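Local coordinates for protein gluconate kinase (Lactobacillus acidophilus, PDB 3LL3) that probably phosphorylates a sugar substrate such as gluconate or xylulose at the expense of ATP, at residues 206-218 with 227-239. Sequence-based numbering, arbitrary orientation.
Sequences KIAQPTKVIFPIK and IDSDTKIILGASD. With XUL (D-xylulose), chain E.
Ile233 O takes two donors from the facing strand: Ile214 N at 2.8 Å and the weaker CA-H of Val213, whose CA lies 3.3 Å away. Two more backbone bonds follow along 232-238. Leu235 N reaches Lys212 O at 2.9 Å, and Gly236 N meets Pro210 O at 2.8 Å, so the turn 209-212 is tied to the strand through the carbonyls of its second and last residues. In Leu235, CG anti to the backbone N (chi1 -175°) turns the branch toward 206-218, and chi2 near 53° sets CD2 on Ala208 CB at 3.9 Å and CD1 near Ile214 CG1; Ile162 of helix 157-166 packs on the same leucine. Further along, Ile217 lays its CG1-CD1 arm across Ile233 at about a right angle, with CG1 3.6 Å from Ile233 CG1, while its CD1 meets Ile227 CD1 tip to tip. On the face carrying Ile234, Val213 CG1 presses on Lys232 CG at 3.5 Å, and Phe215 CD1 touches that same methylene obliquely. Beyond Gly236 the strand runs on to Ser238, whose OG caps Tyr241 N at the start of helix 239-245. In that first turn Asp239 OD2 accepts the O5 hydroxyl of D-xylulose at 2.8 Å; the sugar is also hydrogen-bonded by Arg344 NH1, His81 NE2 and Met80 N. With an alanine here, O5 would lose this carboxylate acceptor and the end of the sugar is likely to be held less firmly. The short 213-214 strand thus forms the antiparallel edge of the N-terminal FGGY domain's actin-like ATPase sheet, alongside the strand that delivers the sugar-binding aspartate.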
ATOM      1  N   LYS A 206      19.936 -19.121  40.740  1.00 29.62           N
ATOM      2  CA  LYS A 206      19.742 -20.554  40.561  1.00 31.72           C
ATOM      3  C   LYS A 206      18.398 -20.808  39.874  1.00 27.23           C
ATOM      4  O   LYS A 206      17.474 -20.007  39.998  1.00 27.50           O
ATOM      5  CB  LYS A 206      19.790 -21.273  41.910  1.00 32.74           C
ATOM      6  CG  LYS A 206      21.211 -21.511  42.396  1.00 40.49           C
ATOM      7  CD  LYS A 206      21.253 -21.897  43.868  1.00 47.76           C
ATOM      8  CE  LYS A 206      22.617 -22.477  44.243  1.00 51.11           C
ATOM      9  NZ  LYS A 206      22.814 -23.825  43.627  1.00 54.04           N
ATOM     10  N   ILE A 207      18.300 -21.921  39.152  1.00 27.91           N
ATOM     11  CA  ILE A 207      17.085 -22.259  38.405  1.00 28.96           C
ATOM     12  C   ILE A 207      16.271 -23.321  39.144  1.00 27.20           C
ATOM     13  O   ILE A 207      16.810 -24.355  39.539  1.00 28.83           O
ATOM     14  CB  ILE A 207      17.428 -22.779  36.990  1.00 29.44           C
ATOM     15  CG1 ILE A 207      18.344 -21.794  36.274  1.00 30.18           C
ATOM     16  CG2 ILE A 207      16.144 -22.981  36.170  1.00 29.73           C
ATOM     17  CD1 ILE A 207      18.978 -22.340  35.005  1.00 31.18           C
ATOM     18  N   ALA A 208      14.986 -23.057  39.356  1.00 26.26           N
ATOM     19  CA  ALA A 208      14.092 -24.057  39.929  1.00 30.18           C
ATOM     20  C   ALA A 208      12.792 -24.148  39.128  1.00 28.15           C
ATOM     21  O   ALA A 208      12.593 -23.381  38.181  1.00 25.90           O
ATOM     22  CB  ALA A 208      13.791 -23.738  41.385  1.00 29.11           C
ATOM     23  N   GLN A 209      11.918 -25.077  39.521  1.00 29.44           N
ATOM     24  CA  GLN A 209      10.577 -25.209  38.910  1.00 28.87           C
ATOM     25  C   GLN A 209       9.654 -24.079  39.357  1.00 29.15           C
ATOM     26  O   GLN A 209       9.798 -23.554  40.470  1.00 28.20           O
ATOM     27  CB  GLN A 209       9.887 -26.515  39.321  1.00 32.35           C
ATOM     28  CG  GLN A 209      10.719 -27.779  39.266  1.00 40.19           C
ATOM     29  CD  GLN A 209      10.109 -28.872  40.141  1.00 48.73           C
ATOM     30  OE1 GLN A 209       8.882 -28.998  40.233  1.00 50.13           O
ATOM     31  NE2 GLN A 209      10.961 -29.652  40.802  1.00 50.08           N
ATOM     32  N   PRO A 210       8.685 -23.711  38.497  1.00 28.20           N
ATOM     33  CA  PRO A 210       7.683 -22.671  38.785  1.00 26.78           C
ATOM     34  C   PRO A 210       6.919 -22.885  40.084  1.00 25.49           C
ATOM     35  O   PRO A 210       6.496 -21.899  40.681  1.00 23.95           O
ATOM     36  CB  PRO A 210       6.725 -22.761  37.589  1.00 22.87           C
ATOM     37  CG  PRO A 210       7.623 -23.189  36.455  1.00 25.52           C
ATOM     38  CD  PRO A 210       8.629 -24.153  37.089  1.00 25.37           C
ATOM     39  N   THR A 211       6.761 -24.132  40.516  1.00 26.15           N
ATOM     40  CA  THR A 211       5.978 -24.434  41.705  1.00 26.45           C
ATOM     41  C   THR A 211       6.808 -24.365  42.993  1.00 28.98           C
ATOM     42  O   THR A 211       6.277 -24.549  44.087  1.00 25.05           O
ATOM     43  CB  THR A 211       5.345 -25.837  41.615  1.00 27.97           C
ATOM     44  OG1 THR A 211       6.318 -26.767  41.123  1.00 28.66           O
ATOM     45  CG2 THR A 211       4.131 -25.831  40.663  1.00 26.43           C
ATOM     46  N   LYS A 212       8.105 -24.113  42.866  1.00 27.64           N
ATOM     47  CA  LYS A 212       8.962 -24.119  44.049  1.00 28.65           C
ATOM     48  C   LYS A 212       8.555 -23.054  45.067  1.00 28.10           C
ATOM     49  O   LYS A 212       8.317 -21.903  44.718  1.00 27.93           O
ATOM     50  CB  LYS A 212      10.440 -23.949  43.689  1.00 29.13           C
ATOM     51  CG  LYS A 212      11.318 -23.906  44.963  1.00 29.92           C
ATOM     52  CD  LYS A 212      12.632 -24.620  44.792  1.00 36.26           C
ATOM     53  CE  LYS A 212      13.393 -24.680  46.133  1.00 41.05           C
ATOM     54  NZ  LYS A 212      14.589 -25.568  46.061  1.00 47.36           N
ATOM     55  N   VAL A 213       8.481 -23.449  46.328  1.00 28.32           N
ATOM     56  CA  VAL A 213       8.142 -22.522  47.398  1.00 31.07           C
ATOM     57  C   VAL A 213       9.413 -21.828  47.861  1.00 30.81           C
ATOM     58  O   VAL A 213      10.368 -22.486  48.255  1.00 30.39           O
ATOM     59  CB  VAL A 213       7.516 -23.252  48.601  1.00 31.16           C
ATOM     60  CG1 VAL A 213       7.240 -22.265  49.720  1.00 35.05           C
ATOM     61  CG2 VAL A 213       6.223 -23.970  48.196  1.00 30.58           C
ATOM     62  N   ILE A 214       9.430 -20.501  47.781  1.00 30.59           N
ATOM     63  CA  ILE A 214      10.548 -19.710  48.262  1.00 30.21           C
ATOM     64  C   ILE A 214      10.179 -19.162  49.645  1.00 36.65           C
ATOM     65  O   ILE A 214       9.287 -18.318  49.762  1.00 35.05           O
ATOM     66  CB  ILE A 214      10.849 -18.534  47.339  1.00 31.00           C
ATOM     67  CG1 ILE A 214      10.814 -18.955  45.856  1.00 30.46           C
ATOM     68  CG2 ILE A 214      12.196 -17.922  47.703  1.00 32.65           C
ATOM     69  CD1 ILE A 214      11.737 -20.088  45.501  1.00 30.38           C
ATOM     70  N   PHE A 215      10.876 -19.647  50.678  1.00 38.03           N
ATOM     71  CA  PHE A 215      10.497 -19.434  52.070  1.00 39.84           C
ATOM     72  C   PHE A 215      11.757 -19.158  52.887  1.00 43.62           C
ATOM     73  O   PHE A 215      12.829 -19.678  52.563  1.00 45.67           O
ATOM     74  CB  PHE A 215       9.818 -20.707  52.594  1.00 43.91           C
ATOM     75  CG  PHE A 215       8.941 -20.498  53.809  1.00 46.72           C
ATOM     76  CD1 PHE A 215       7.649 -19.995  53.679  1.00 43.57           C
ATOM     77  CD2 PHE A 215       9.397 -20.838  55.084  1.00 48.47           C
ATOM     78  CE1 PHE A 215       6.836 -19.813  54.801  1.00 44.66           C
ATOM     79  CE2 PHE A 215       8.581 -20.663  56.211  1.00 46.87           C
ATOM     80  CZ  PHE A 215       7.308 -20.149  56.070  1.00 45.76           C
ATOM     81  N   PRO A 216      11.649 -18.327  53.938  1.00 41.92           N
ATOM     82  CA  PRO A 216      10.457 -17.576  54.330  1.00 40.35           C
ATOM     83  C   PRO A 216      10.504 -16.155  53.817  1.00 37.55           C
ATOM     84  O   PRO A 216      11.542 -15.706  53.352  1.00 36.59           O
ATOM     85  CB  PRO A 216      10.560 -17.532  55.863  1.00 41.89           C
ATOM     86  CG  PRO A 216      11.879 -18.215  56.224  1.00 43.57           C
ATOM     87  CD  PRO A 216      12.686 -18.246  54.977  1.00 43.99           C
ATOM     88  N   ILE A 217       9.382 -15.456  53.923  1.00 36.49           N
ATOM     89  CA  ILE A 217       9.337 -14.025  53.679  1.00 35.61           C
ATOM     90  C   ILE A 217       9.883 -13.327  54.917  1.00 38.72           C
ATOM     91  O   ILE A 217       9.674 -13.800  56.040  1.00 38.08           O
ATOM     92  CB  ILE A 217       7.888 -13.566  53.432  1.00 37.30           C
ATOM     93  CG1 ILE A 217       7.335 -14.216  52.159  1.00 35.74           C
ATOM     94  CG2 ILE A 217       7.804 -12.049  53.354  1.00 36.52           C
ATOM     95  CD1 ILE A 217       5.873 -13.894  51.880  1.00 34.60           C
ATOM     96  N   LYS A 218      10.593 -12.221  54.719  1.00 37.13           N
ATOM     97  CA  LYS A 218      11.192 -11.485  55.832  1.00 40.30           C
ATOM     98  C   LYS A 218      10.113 -10.816  56.689  1.00 41.04           C
ATOM     99  O   LYS A 218       9.164 -10.240  56.147  1.00 37.43           O
ATOM    100  CB  LYS A 218      12.202 -10.461  55.311  1.00 39.07           C
ATOM    101  CG  LYS A 218      13.388 -11.089  54.580  1.00 39.31           C
ATOM    102  CD  LYS A 218      14.570 -10.122  54.452  1.00 48.05           C
ATOM    103  CE  LYS A 218      14.313  -9.022  53.418  1.00 49.02           C
ATOM    104  NZ  LYS A 218      15.409  -7.995  53.390  1.00 49.29           N
ATOM    105  N   ILE A 227       0.238  -9.903  55.665  1.00 37.00           N
ATOM    106  CA  ILE A 227       0.143 -11.353  55.550  1.00 37.88           C
ATOM    107  C   ILE A 227       0.557 -12.087  56.835  1.00 38.86           C
ATOM    108  O   ILE A 227       0.849 -11.467  57.845  1.00 41.98           O
ATOM    109  CB  ILE A 227       0.953 -11.859  54.329  1.00 36.53           C
ATOM    110  CG1 ILE A 227       2.426 -11.446  54.448  1.00 37.02           C
ATOM    111  CG2 ILE A 227       0.369 -11.284  53.052  1.00 35.24           C
ATOM    112  CD1 ILE A 227       3.289 -11.831  53.226  1.00 36.17           C
ATOM    113  N   ASP A 228       0.539 -13.417  56.786  1.00 41.45           N
ATOM    114  CA  ASP A 228       0.897 -14.280  57.911  1.00 41.82           C
ATOM    115  C   ASP A 228       2.357 -14.618  57.776  1.00 42.90           C
ATOM    116  O   ASP A 228       2.930 -14.477  56.692  1.00 39.17           O
ATOM    117  CB  ASP A 228       0.172 -15.629  57.814  1.00 39.86           C
ATOM    118  CG  ASP A 228      -1.301 -15.525  58.044  1.00 46.00           C
ATOM    119  OD1 ASP A 228      -1.855 -14.418  57.889  1.00 47.06           O
ATOM    120  OD2 ASP A 228      -1.914 -16.566  58.379  1.00 52.44           O
ATOM    121  N   SER A 229       2.937 -15.138  58.853  1.00 38.88           N
ATOM    122  CA  SER A 229       4.278 -15.700  58.787  1.00 41.03           C
ATOM    123  C   SER A 229       4.276 -17.064  58.091  1.00 40.93           C
ATOM    124  O   SER A 229       5.340 -17.627  57.851  1.00 44.44           O
ATOM    125  CB  SER A 229       4.897 -15.828  60.194  1.00 41.30           C
ATOM    126  OG  SER A 229       4.260 -16.848  60.948  1.00 40.36           O
ATOM    127  N   ASP A 230       3.102 -17.609  57.773  1.00 42.34           N
ATOM    128  CA  ASP A 230       3.086 -18.877  57.034  1.00 43.62           C
ATOM    129  C   ASP A 230       2.710 -18.734  55.554  1.00 38.57           C
ATOM    130  O   ASP A 230       2.733 -19.708  54.808  1.00 36.26           O
ATOM    131  CB  ASP A 230       2.250 -19.943  57.736  1.00 45.41           C
ATOM    132  CG  ASP A 230       1.012 -19.380  58.359  1.00 49.60           C
ATOM    133  OD1 ASP A 230       0.427 -18.467  57.730  1.00 49.12           O
ATOM    134  OD2 ASP A 230       0.634 -19.848  59.467  1.00 47.20           O
ATOM    135  N   THR A 231       2.381 -17.513  55.147  1.00 37.34           N
ATOM    136  CA  THR A 231       2.222 -17.173  53.735  1.00 33.04           C
ATOM    137  C   THR A 231       3.450 -17.575  52.903  1.00 35.31           C
ATOM    138  O   THR A 231       4.564 -17.152  53.195  1.00 34.44           O
ATOM    139  CB  THR A 231       2.058 -15.660  53.558  1.00 33.24           C
ATOM    140  OG1 THR A 231       0.952 -15.200  54.330  1.00 32.87           O
ATOM    141  CG2 THR A 231       1.856 -15.294  52.077  1.00 30.79           C
ATOM    142  N   LYS A 232       3.230 -18.355  51.846  1.00 33.95           N
ATOM    143  CA  LYS A 232       4.303 -18.805  50.965  1.00 31.85           C
ATOM    144  C   LYS A 232       4.460 -17.976  49.695  1.00 31.83           C
ATOM    145  O   LYS A 232       3.482 -17.472  49.139  1.00 28.73           O
ATOM    146  CB  LYS A 232       4.098 -20.274  50.574  1.00 33.09           C
ATOM    147  CG  LYS A 232       4.494 -21.245  51.659  1.00 36.49           C
ATOM    148  CD  LYS A 232       3.293 -21.925  52.233  1.00 41.68           C
ATOM    149  CE  LYS A 232       3.062 -23.274  51.557  1.00 45.28           C
ATOM    150  NZ  LYS A 232       3.547 -24.392  52.431  1.00 45.37           N
ATOM    151  N   ILE A 233       5.703 -17.837  49.241  1.00 26.87           N
ATOM    152  CA  ILE A 233       5.970 -17.319  47.921  1.00 27.20           C
ATOM    153  C   ILE A 233       6.107 -18.510  46.983  1.00 29.54           C
ATOM    154  O   ILE A 233       6.888 -19.427  47.249  1.00 31.44           O
ATOM    155  CB  ILE A 233       7.276 -16.513  47.861  1.00 28.87           C
ATOM    156  CG1 ILE A 233       7.187 -15.294  48.775  1.00 30.12           C
ATOM    157  CG2 ILE A 233       7.547 -16.058  46.424  1.00 27.70           C
ATOM    158  CD1 ILE A 233       6.192 -14.268  48.287  1.00 27.79           C
ATOM    159  N   ILE A 234       5.334 -18.502  45.900  1.00 26.80           N
ATOM    160  CA  ILE A 234       5.479 -19.496  44.846  1.00 23.94           C
ATOM    161  C   ILE A 234       6.322 -18.860  43.754  1.00 24.75           C
ATOM    162  O   ILE A 234       6.027 -17.744  43.287  1.00 23.54           O
ATOM    163  CB  ILE A 234       4.104 -19.927  44.292  1.00 26.02           C
ATOM    164  CG1 ILE A 234       3.131 -20.202  45.450  1.00 25.35           C
ATOM    165  CG2 ILE A 234       4.253 -21.154  43.396  1.00 26.62           C
ATOM    166  CD1 ILE A 234       3.676 -21.162  46.512  1.00 25.61           C
ATOM    167  N   LEU A 235       7.389 -19.546  43.367  1.00 24.29           N
ATOM    168  CA  LEU A 235       8.340 -18.969  42.442  1.00 24.75           C
ATOM    169  C   LEU A 235       7.659 -18.371  41.195  1.00 23.93           C
ATOM    170  O   LEU A 235       7.974 -17.260  40.775  1.00 24.31           O
ATOM    171  CB  LEU A 235       9.388 -20.001  42.049  1.00 24.97           C
ATOM    172  CG  LEU A 235      10.502 -19.452  41.168  1.00 25.52           C
ATOM    173  CD1 LEU A 235      11.154 -18.192  41.795  1.00 25.20           C
ATOM    174  CD2 LEU A 235      11.537 -20.542  40.847  1.00 23.84           C
ATOM    175  N   GLY A 236       6.715 -19.094  40.612  1.00 23.93           N
ATOM    176  CA  GLY A 236       6.000 -18.563  39.457  1.00 22.93           C
ATOM    177  C   GLY A 236       6.714 -18.753  38.133  1.00 25.10           C
ATOM    178  O   GLY A 236       7.634 -19.557  38.041  1.00 24.64           O
ATOM    179  N   ALA A 237       6.289 -18.011  37.104  1.00 23.42           N
ATOM    180  CA  ALA A 237       6.755 -18.233  35.744  1.00 23.03           C
ATOM    181  C   ALA A 237       6.547 -17.007  34.863  1.00 21.46           C
ATOM    182  O   ALA A 237       6.127 -15.953  35.332  1.00 22.08           O
ATOM    183  CB  ALA A 237       6.060 -19.434  35.132  1.00 21.47           C
ATOM    184  N   SER A 238       6.858 -17.159  33.584  1.00 21.03           N
ATOM    185  CA  SER A 238       6.779 -16.055  32.630  1.00 21.33           C
ATOM    186  C   SER A 238       5.328 -15.796  32.183  1.00 24.63           C
ATOM    187  O   SER A 238       4.490 -16.705  32.207  1.00 21.90           O
ATOM    188  CB  SER A 238       7.620 -16.401  31.411  1.00 23.72           C
ATOM    189  OG  SER A 238       7.052 -17.494  30.707  1.00 24.70           O
ATOM    190  N   ASP A 239       5.046 -14.573  31.738  1.00 25.14           N
ATOM    191  CA  ASP A 239       3.707 -14.234  31.260  1.00 24.13           C
ATOM    192  C   ASP A 239       3.345 -15.065  30.023  1.00 25.09           C
ATOM    193  O   ASP A 239       2.204 -15.492  29.859  1.00 22.47           O
ATOM    194  CB  ASP A 239       3.617 -12.734  30.961  1.00 28.78           C
ATOM    195  CG  ASP A 239       4.708 -12.245  30.008  1.00 31.08           C
ATOM    196  OD1 ASP A 239       5.514 -13.068  29.521  1.00 32.05           O
ATOM    197  OD2 ASP A 239       4.774 -11.023  29.739  1.00 36.51           O
TER
HETATM  198  C1  XUL E7778       7.130 -13.381  25.150  1.00 44.45           C
HETATM  199  C2  XUL E7778       8.097 -12.356  24.531  1.00 45.19           C
HETATM  200  C3  XUL E7778       7.923 -10.840  24.823  1.00 44.11           C
HETATM  201  C4  XUL E7778       6.982 -10.486  25.992  1.00 43.41           C
HETATM  202  C5  XUL E7778       7.562 -10.820  27.380  1.00 40.47           C
HETATM  203  O1  XUL E7778       6.380 -14.004  24.134  1.00 47.29           O
HETATM  204  O2  XUL E7778       8.960 -12.740  23.777  1.00 41.71           O
HETATM  205  O3  XUL E7778       7.394 -10.205  23.685  1.00 41.02           O
HETATM  206  O4  XUL E7778       6.732  -9.101  25.926  1.00 46.77           O
HETATM  207  O5  XUL E7778       6.967 -10.034  28.384  1.00 35.38           O